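Myroilysin (Myroides profundi, PDB 5CZW) probably cleaves proteins as a zinc-dependent metalloendopeptidase of the astacin family, with its zinc capped by a propeptide cysteine in a cysteine-switch arrangement. Local coordinates at residues S47-G52 and T86-V91. The protein carries 1 engineered substitution. Residues are numbered along the deposited sequence; the frame is centred on the assembly and turned at random.
Sequences SVITVG and TPQIRV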
loop_
_atom_site.group_PDB
_atom_site.type_symbol
_atom_site.label_atom_id
_atom_site.label_comp_id
_atom_site.label_asym_id
_atom_site.label_seq_id
_atom_site.Cartn_x
_atom_site.Cartn_y
_atom_site.Cartn_z
ATOM N N SER A 47 12.582 9.773 13.354
ATOM C CA SER A 47 12.955 8.366 13.259
ATOM C C SER A 47 13.743 8.122 11.967
ATOM O O SER A 47 13.431 8.716 10.904
ATOM C CB SER A 47 11.776 7.412 13.325
ATOM O OG SER A 47 11.081 7.357 14.562
ATOM N N VAL A 48 14.733 7.238 12.092
ATOM C CA VAL A 48 15.304 6.549 10.978
ATOM C C VAL A 48 14.832 5.117 11.035
ATOM O O VAL A 48 15.198 4.360 11.936
ATOM C CB VAL A 48 16.849 6.622 11.067
ATOM C CG1 VAL A 48 17.485 5.862 9.917
ATOM C CG2 VAL A 48 17.275 8.068 11.061
ATOM N N ILE A 49 14.008 4.733 10.068
ATOM C CA ILE A 49 13.334 3.444 10.034
ATOM C C ILE A 49 14.118 2.527 9.093
ATOM O O ILE A 49 14.417 2.840 7.910
ATOM C CB ILE A 49 11.872 3.609 9.509
ATOM C CG1 ILE A 49 11.092 4.629 10.330
ATOM C CG2 ILE A 49 11.171 2.247 9.491
ATOM C CD1 ILE A 49 9.822 5.078 9.652
ATOM N N THR A 50 14.512 1.369 9.630
ATOM C CA THR A 50 15.176 0.342 8.818
ATOM C C THR A 50 14.165 -0.375 7.871
ATOM O O THR A 50 13.052 -0.676 8.306
ATOM C CB THR A 50 15.925 -0.689 9.676
ATOM O OG1 THR A 50 15.019 -1.285 10.592
ATOM C CG2 THR A 50 17.092 -0.077 10.412
ATOM N N VAL A 51 14.584 -0.545 6.637
ATOM C CA VAL A 51 13.773 -1.173 5.565
ATOM C C VAL A 51 14.555 -2.319 4.988
ATOM O O VAL A 51 15.731 -2.107 4.601
ATOM C CB VAL A 51 13.390 -0.158 4.448
ATOM C CG1 VAL A 51 12.464 -0.845 3.444
ATOM C CG2 VAL A 51 12.720 1.046 5.053
ATOM N N GLY A 52 13.955 -3.498 4.818
ATOM C CA GLY A 52 14.645 -4.489 4.142
ATOM C C GLY A 52 13.804 -4.925 2.955
ATOM O O GLY A 52 12.576 -4.985 3.031
ATOM N N THR A 86 16.651 -7.553 11.675
ATOM C CA THR A 86 15.219 -7.673 11.433
ATOM C C THR A 86 14.801 -6.239 11.177
ATOM O O THR A 86 14.743 -5.430 12.089
ATOM C CB THR A 86 14.448 -8.160 12.679
ATOM O OG1 THR A 86 14.799 -9.520 12.969
ATOM C CG2 THR A 86 12.953 -8.135 12.378
ATOM N N PRO A 87 14.655 -5.844 9.905
ATOM C CA PRO A 87 14.321 -4.502 9.549
ATOM C C PRO A 87 12.923 -4.200 10.085
ATOM O O PRO A 87 12.073 -5.098 10.228
ATOM C CB PRO A 87 14.314 -4.546 8.024
ATOM C CG PRO A 87 15.143 -5.727 7.673
ATOM C CD PRO A 87 14.839 -6.714 8.734
ATOM N N GLN A 88 12.657 -2.936 10.314
ATOM C CA GLN A 88 11.371 -2.532 10.853
ATOM C C GLN A 88 10.239 -2.611 9.832
ATOM O O GLN A 88 9.101 -3.006 10.145
ATOM C CB GLN A 88 11.452 -1.124 11.416
ATOM C CG GLN A 88 12.219 -1.010 12.705
ATOM C CD GLN A 88 12.626 0.373 13.098
ATOM O OE1 GLN A 88 13.175 1.117 12.316
ATOM N NE2 GLN A 88 12.326 0.717 14.328
ATOM N N ILE A 89 10.594 -2.246 8.585
ATOM C CA ILE A 89 9.713 -2.389 7.397
ATOM C C ILE A 89 10.347 -3.453 6.570
ATOM O O ILE A 89 11.527 -3.429 6.255
ATOM C CB ILE A 89 9.577 -1.082 6.628
ATOM C CG1 ILE A 89 8.818 -0.074 7.531
ATOM C CG2 ILE A 89 8.836 -1.286 5.293
ATOM C CD1 ILE A 89 8.808 1.317 6.991
ATOM N N ARG A 90 9.510 -4.440 6.230
ATOM C CA ARG A 90 9.969 -5.650 5.486
ATOM C C ARG A 90 9.117 -5.814 4.215
ATOM O O ARG A 90 7.898 -6.020 4.278
ATOM C CB ARG A 90 9.946 -6.928 6.316
ATOM C CG ARG A 90 10.831 -6.769 7.575
ATOM C CD ARG A 90 10.808 -8.005 8.492
ATOM N NE ARG A 90 9.526 -8.223 9.074
ATOM C CZ ARG A 90 9.073 -7.647 10.156
ATOM N NH1 ARG A 90 9.778 -6.763 10.745
ATOM N NH2 ARG A 90 7.839 -7.921 10.604
ATOM N N VAL A 91 9.756 -5.519 3.096
ATOM C CA VAL A 91 9.078 -5.376 1.788
ATOM C C VAL A 91 9.303 -6.641 0.890
ATOM O O VAL A 91 10.461 -7.098 0.624
ATOM C CB VAL A 91 9.697 -4.205 0.997
ATOM C CG1 VAL A 91 8.928 -4.099 -0.333
ATOM C CG2 VAL A 91 9.706 -2.944 1.824
HETATM O O HOH W 1 13.547 3.484 14.155
HETATM O O HOH W 2 16.570 -3.123 11.931
#
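A chi1 of 57° tucks Thr50 OG1 in over its own main chain, where it accepts a hydrogen bond from Gln88 N at 2.9 Å. Gln88, with CG anti to its carbonyl carbon (chi1 -72°), extends past this hydroxyl so that OE1 ends at Thr50 N. The pair lies just ahead of the parallel ladder between strands 48-54 and 89-92 in the mixed sheet of the astacin-type metzincin domain. Gln88 OE1 accepts Thr50 N at 3.0 Å, in the plane of its carbonyl, standing in for a backbone acceptor before the strand proper begins, and a water links OE1 to Val48 O. Thr50 O takes Ile89 N at 2.9 Å and, weakly, Gln88 N; Gly52 N then binds Ile89 O, and Val91 N binds Gly52 O. Val51 and Ile89 lie side by side on the face where Ile49 and Val51 also touch Phe79 of the neighbouring strand 78-81; Ile89 CD1 meets Ile49 CG2 at 3.6 Å, and Val51 CG1 reaches Val91 CG2 at 3.8 Å. The Pro87 ring lies against the backbone of Gly52, which has no side chain there, CB 3.4 Å from Gly52 N. The Arg90 side chain turns back along its own segment, and the edge of its guanidinium meets Pro87 O, NH1 donating at 2.9 Å.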